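Local structure of putative branched chain amino acid ABC transporter, periplasmic amino acid-binding protein (Brucella ovis, 4XFK) at residues 138-143 / 350-355; 142-147 / 383-388. The protein probably binds branched-chain and related amino acids in the periplasm, as the substrate-binding component of an ABC-type amino-acid transport system. The protein carries 1 engineered substitution. All blocks are in the same frame, centred on the assembly; numbering follows the deposited sequence.

Contact 1 of 2, residues 138-143 / 350-355; sequences AAIRFK and AKFPMV. Engineered in segment 138-143: Arg141 (natural residue His).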
loop_
_atom_site.group_PDB
_atom_site.type_symbol
_atom_site.label_atom_id
_atom_site.label_comp_id
_atom_site.label_asym_id
_atom_site.label_seq_id
_atom_site.Cartn_x
_atom_site.Cartn_y
_atom_site.Cartn_z
ATOM N N ALA A 138 6.868 -4.497 2.985
ATOM C CA ALA A 138 7.618 -5.432 2.150
ATOM C C ALA A 138 7.565 -6.865 2.669
ATOM O O ALA A 138 7.474 -7.812 1.889
ATOM C CB ALA A 138 9.066 -4.980 2.020
ATOM N N ALA A 139 7.627 -7.015 3.985
ATOM C CA ALA A 139 7.627 -8.346 4.587
ATOM C C ALA A 139 6.294 -9.051 4.373
ATOM O O ALA A 139 6.249 -10.218 3.984
ATOM C CB ALA A 139 7.971 -8.269 6.075
ATOM N N ILE A 140 5.204 -8.336 4.617
ATOM C CA ILE A 140 3.883 -8.913 4.430
ATOM C C ILE A 140 3.650 -9.268 2.956
ATOM O O ILE A 140 3.181 -10.368 2.642
ATOM C CB ILE A 140 2.782 -7.951 4.927
ATOM C CG1 ILE A 140 2.932 -7.694 6.438
ATOM C CG2 ILE A 140 1.403 -8.490 4.573
ATOM C CD1 ILE A 140 2.024 -6.585 6.971
ATOM N N ARG A 141 3.971 -8.338 2.053
ATOM C CA ARG A 141 3.783 -8.578 0.624
ATOM C C ARG A 141 4.494 -9.850 0.162
ATOM O O ARG A 141 3.905 -10.705 -0.512
ATOM C CB ARG A 141 4.317 -7.409 -0.211
ATOM C CG ARG A 141 3.520 -6.116 -0.139
ATOM C CD ARG A 141 2.177 -6.174 -0.833
ATOM N NE ARG A 141 1.630 -4.824 -0.915
ATOM C CZ ARG A 141 0.465 -4.512 -1.476
ATOM N NH1 ARG A 141 -0.285 -5.451 -2.035
ATOM N NH2 ARG A 141 0.048 -3.253 -1.473
ATOM N N PHE A 142 5.774 -9.967 0.503
ATOM C CA PHE A 142 6.589 -10.986 -0.144
ATOM C C PHE A 142 6.597 -12.339 0.536
ATOM O O PHE A 142 6.761 -13.355 -0.128
ATOM C CB PHE A 142 7.942 -10.427 -0.605
ATOM C CG PHE A 142 7.769 -9.533 -1.785
ATOM C CD1 PHE A 142 7.735 -10.068 -3.069
ATOM C CD2 PHE A 142 7.470 -8.187 -1.611
ATOM C CE1 PHE A 142 7.481 -9.265 -4.164
ATOM C CE2 PHE A 142 7.205 -7.372 -2.708
ATOM C CZ PHE A 142 7.194 -7.915 -3.980
ATOM N N LYS A 143 6.333 -12.372 1.836
ATOM C CA LYS A 143 6.051 -13.631 2.509
ATOM C C LYS A 143 4.761 -14.219 1.956
ATOM O O LYS A 143 4.708 -15.383 1.559
ATOM C CB LYS A 143 5.891 -13.413 4.011
ATOM C CG LYS A 143 5.253 -14.598 4.715
ATOM C CD LYS A 143 4.824 -14.268 6.143
ATOM C CE LYS A 143 3.535 -13.443 6.196
ATOM N NZ LYS A 143 3.778 -11.973 6.171
ATOM N N ALA A 350 -0.924 -2.088 10.797
ATOM C CA ALA A 350 -2.272 -2.653 10.784
ATOM C C ALA A 350 -2.248 -4.156 10.512
ATOM O O ALA A 350 -1.348 -4.667 9.827
ATOM C CB ALA A 350 -3.150 -1.944 9.762
ATOM N N LYS A 351 -3.243 -4.843 11.073
ATOM C CA LYS A 351 -3.434 -6.284 10.928
ATOM C C LYS A 351 -4.671 -6.519 10.070
ATOM O O LYS A 351 -5.749 -6.010 10.381
ATOM C CB LYS A 351 -3.606 -6.941 12.296
ATOM C CG LYS A 351 -3.730 -8.449 12.215
ATOM C CD LYS A 351 -3.322 -9.124 13.513
ATOM C CE LYS A 351 -4.395 -9.034 14.554
ATOM N NZ LYS A 351 -3.987 -9.860 15.728
ATOM N N PHE A 352 -4.514 -7.284 8.991
ATOM C CA PHE A 352 -5.582 -7.477 8.015
ATOM C C PHE A 352 -5.245 -8.686 7.151
ATOM O O PHE A 352 -4.084 -9.073 7.059
ATOM C CB PHE A 352 -5.714 -6.228 7.130
ATOM C CG PHE A 352 -4.396 -5.711 6.624
ATOM C CD1 PHE A 352 -3.758 -6.331 5.551
ATOM C CD2 PHE A 352 -3.773 -4.637 7.238
ATOM C CE1 PHE A 352 -2.528 -5.911 5.115
ATOM C CE2 PHE A 352 -2.535 -4.198 6.797
ATOM C CZ PHE A 352 -1.914 -4.833 5.727
ATOM N N PRO A 353 -6.259 -9.290 6.513
ATOM C CA PRO A 353 -5.989 -10.423 5.622
ATOM C C PRO A 353 -5.295 -10.022 4.319
ATOM O O PRO A 353 -5.371 -8.870 3.883
ATOM C CB PRO A 353 -7.390 -10.986 5.310
ATOM C CG PRO A 353 -8.333 -10.275 6.193
ATOM C CD PRO A 353 -7.696 -8.999 6.632
ATOM N N MET A 354 -4.622 -10.995 3.707
ATOM C CA MET A 354 -3.994 -10.836 2.402
ATOM C C MET A 354 -4.505 -11.904 1.448
ATOM O O MET A 354 -4.700 -13.054 1.829
ATOM C CB MET A 354 -2.472 -10.924 2.527
ATOM C CG MET A 354 -1.843 -9.720 3.224
ATOM S SD MET A 354 -1.982 -8.179 2.271
ATOM C CE MET A 354 -0.747 -8.475 1.006
ATOM N N VAL A 355 -4.715 -11.515 0.200
ATOM C CA VAL A 355 -5.255 -12.407 -0.807
ATOM C C VAL A 355 -4.259 -12.548 -1.937
ATOM O O VAL A 355 -3.874 -11.559 -2.566
ATOM C CB VAL A 355 -6.556 -11.833 -1.389
ATOM C CG1 VAL A 355 -7.236 -12.854 -2.289
ATOM C CG2 VAL A 355 -7.465 -11.420 -0.275
#
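In this periplasmic binding protein, the first turns of helix 138-152 pack against the broken strand 350-360 of the mixed sheet, and the contact is buried and almost wholly apolar. Ile140 and Met354 carry it, their side chains crossing at about a right angle. The CG2 methyl of Ile140 sits 3.7 Å from CG of Met354 and 4.1 Å from its SD, so the branch methyl lies against the middle of the thioether chain. Met354 is bent at both chi2 (-67°) and chi3 (-75°), which turns CE toward the helix, 4.2 Å from the same CG2 of Ile140. The other branch of Ile140 reaches the loop that breaks the strand: its CD1 comes to 4.5 Å from CZ of Phe352, approaching the ring obliquely. That ring has SD of Met354 in plane at its edge.

Arg141, an engineered residue where the natural sequence has His, adds its aliphatic part: CD lies 4.2 Å from CE of Met354. Its guanidinium goes elsewhere, NE forming a salt bridge with Glu118 and NH1 a hydrogen bond with the carbonyl oxygen of Ser265, which probably balances much of its charge. Elsewhere on the helix, Ala138 and Phe142 pack on helix 167-184. Helices packed on the faces of a central sheet are typical of the alpha/beta lobes of the periplasmic binding protein fold.

Contact 2 of 2, residues 142-147 / 383-388; sequences FKTVAQ and DESIDP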
loop_
_atom_site.group_PDB
_atom_site.type_symbol
_atom_site.label_atom_id
_atom_site.label_comp_id
_atom_site.label_asym_id
_atom_site.label_seq_id
_atom_site.Cartn_x
_atom_site.Cartn_y
_atom_site.Cartn_z
ATOM N N PHE A 142 5.774 -9.967 0.503
ATOM C CA PHE A 142 6.589 -10.986 -0.144
ATOM C C PHE A 142 6.597 -12.339 0.536
ATOM O O PHE A 142 6.761 -13.355 -0.128
ATOM C CB PHE A 142 7.942 -10.427 -0.605
ATOM C CG PHE A 142 7.769 -9.533 -1.785
ATOM C CD1 PHE A 142 7.735 -10.068 -3.069
ATOM C CD2 PHE A 142 7.470 -8.187 -1.611
ATOM C CE1 PHE A 142 7.481 -9.265 -4.164
ATOM C CE2 PHE A 142 7.205 -7.372 -2.708
ATOM C CZ PHE A 142 7.194 -7.915 -3.980
ATOM N N LYS A 143 6.333 -12.372 1.836
ATOM C CA LYS A 143 6.051 -13.631 2.509
ATOM C C LYS A 143 4.761 -14.219 1.956
ATOM O O LYS A 143 4.708 -15.383 1.559
ATOM C CB LYS A 143 5.891 -13.413 4.011
ATOM C CG LYS A 143 5.253 -14.598 4.715
ATOM C CD LYS A 143 4.824 -14.268 6.143
ATOM C CE LYS A 143 3.535 -13.443 6.196
ATOM N NZ LYS A 143 3.778 -11.973 6.171
ATOM N N THR A 144 3.703 -13.403 1.925
ATOM C CA THR A 144 2.412 -13.927 1.484
ATOM C C THR A 144 2.398 -14.352 0.018
ATOM O O THR A 144 1.835 -15.399 -0.301
ATOM C CB THR A 144 1.204 -12.994 1.802
ATOM O OG1 THR A 144 1.365 -11.732 1.146
ATOM C CG2 THR A 144 1.043 -12.774 3.306
ATOM N N VAL A 145 3.010 -13.569 -0.870
ATOM C CA VAL A 145 2.977 -13.946 -2.279
ATOM C C VAL A 145 3.710 -15.269 -2.502
ATOM O O VAL A 145 3.223 -16.152 -3.218
ATOM C CB VAL A 145 3.477 -12.818 -3.237
ATOM C CG1 VAL A 145 5.005 -12.713 -3.270
ATOM C CG2 VAL A 145 2.915 -13.033 -4.628
ATOM N N ALA A 146 4.861 -15.433 -1.855
ATOM C CA ALA A 146 5.650 -16.645 -2.036
ATOM C C ALA A 146 4.973 -17.850 -1.368
ATOM O O ALA A 146 4.875 -18.930 -1.960
ATOM C CB ALA A 146 7.062 -16.445 -1.483
ATOM N N GLN A 147 4.504 -17.669 -0.137
ATOM C CA GLN A 147 3.839 -18.761 0.567
ATOM C C GLN A 147 2.558 -19.201 -0.142
ATOM O O GLN A 147 2.261 -20.393 -0.209
ATOM C CB GLN A 147 3.546 -18.389 2.017
ATOM C CG GLN A 147 3.003 -19.546 2.836
ATOM C CD GLN A 147 4.023 -20.643 3.021
ATOM O OE1 GLN A 147 5.184 -20.379 3.339
ATOM N NE2 GLN A 147 3.603 -21.882 2.805
ATOM N N ASP A 383 -3.743 -12.745 11.326
ATOM C CA ASP A 383 -2.668 -13.352 12.108
ATOM C C ASP A 383 -1.604 -14.017 11.224
ATOM O O ASP A 383 -0.411 -13.978 11.533
ATOM C CB ASP A 383 -3.235 -14.352 13.116
ATOM C CG ASP A 383 -3.924 -13.672 14.287
ATOM O OD1 ASP A 383 -3.525 -12.538 14.627
ATOM O OD2 ASP A 383 -4.858 -14.266 14.867
ATOM N N GLU A 384 -2.038 -14.624 10.126
ATOM C CA GLU A 384 -1.115 -15.251 9.193
ATOM C C GLU A 384 -0.331 -14.233 8.369
ATOM O O GLU A 384 0.774 -14.527 7.909
ATOM C CB GLU A 384 -1.865 -16.219 8.270
ATOM C CG GLU A 384 -2.346 -17.495 8.961
ATOM C CD GLU A 384 -3.266 -18.337 8.085
ATOM O OE1 GLU A 384 -3.911 -17.774 7.185
ATOM O OE2 GLU A 384 -3.353 -19.569 8.294
ATOM N N SER A 385 -0.896 -13.040 8.194
ATOM C CA SER A 385 -0.328 -12.049 7.274
ATOM C C SER A 385 0.646 -11.068 7.917
ATOM O O SER A 385 1.686 -10.741 7.334
ATOM C CB SER A 385 -1.443 -11.263 6.574
ATOM O OG SER A 385 -2.265 -12.112 5.797
ATOM N N ILE A 386 0.300 -10.565 9.097
ATOM C CA ILE A 386 1.107 -9.509 9.698
ATOM C C ILE A 386 2.519 -10.003 10.027
ATOM O O ILE A 386 2.705 -11.142 10.468
ATOM C CB ILE A 386 0.407 -8.898 10.941
ATOM C CG1 ILE A 386 1.068 -7.567 11.311
ATOM C CG2 ILE A 386 0.371 -9.898 12.133
ATOM C CD1 ILE A 386 0.313 -6.778 12.359
ATOM N N ASP A 387 3.517 -9.161 9.770
ATOM C CA ASP A 387 4.905 -9.532 10.023
ATOM C C ASP A 387 5.210 -9.394 11.510
ATOM O O ASP A 387 4.493 -8.700 12.225
ATOM C CB ASP A 387 5.865 -8.675 9.168
ATOM C CG ASP A 387 5.681 -7.166 9.370
ATOM O OD1 ASP A 387 4.531 -6.674 9.364
ATOM O OD2 ASP A 387 6.707 -6.463 9.505
ATOM N N PRO A 388 6.266 -10.063 11.987
ATOM C CA PRO A 388 6.628 -9.910 13.400
ATOM C C PRO A 388 7.055 -8.478 13.679
ATOM O O PRO A 388 7.511 -7.787 12.774
ATOM C CB PRO A 388 7.832 -10.846 13.558
ATOM C CG PRO A 388 7.734 -11.802 12.425
ATOM C CD PRO A 388 7.107 -11.055 11.294
#
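Lys143 lays the end of its side chain over the C-terminal end of the short helix 382-385, with CE 3.4 Å from the carbonyl oxygen of Glu384 and NZ hydrogen-bonded to the carbonyl oxygen of Ser385. In this periplasmic binding protein fold, the bond ties helix 138-152 to the backbone where helix 382-385 finishes: Ile386 is the first residue to leave helical backbone angles. A carbonyl at the C-terminal end of a helix may be somewhat electron-rich and so attract the ammonium. The bond is short, 2.7 Å from NZ to O of Ser385, but not straight onto the acceptor: the C=O...N angle is 137°, and the nitrogen is tilted 32° from the carbonyl plane. The lysine chain runs out extended from the helix through chi2, then bends at chi3 (77°) and again at chi4, and these two turns bring NZ round to the carbonyl while CE passes beside the one before it. Two conformers were modelled for this lysine; the bond belongs to the one described and may not be made in the other. The carboxylate of Asp387 lies nearby but does not meet the ammonium; OD1 of Asp387 is instead hydrogen-bonded to ND2 of Asn137.

The next residue, Thr144, is buried and adds a looser packing contact. Its own hydroxyl is turned back to the helix, bonded to the carbonyl oxygen of Ile140, and also reaches OG of Ser265. The serine hydroxyl of Ser385 is bonded to the carbonyl oxygen of Thr381, just before the helix. Across the segments the contact is methyl to hydroxyl, CG2 of Thr144 being 4.2 Å from OG of Ser385.

Both contacts use helix 138-152 and lie side by side, their centres about 5 Å apart. Contact 1 is the core member: every touching residue is buried, and the packing is between hydrocarbon and sulfur. Contact 2 lies farther from the centre of the chain and is only partly buried, and there a charged lysine meets the carbonyls at a helix end. The partner segments are joined to each other as well: NZ of Lys351 forms a 2.9 Å salt bridge with OD1 of Asp383, and Ser385 packs on both Ile140 and Met354. Helix 138-152, strand 350-360 and helix 382-385 thus form one continuous three-way packing, with apolar packing in contact 1 and the lysine-to-carbonyl bond in the less buried contact 2.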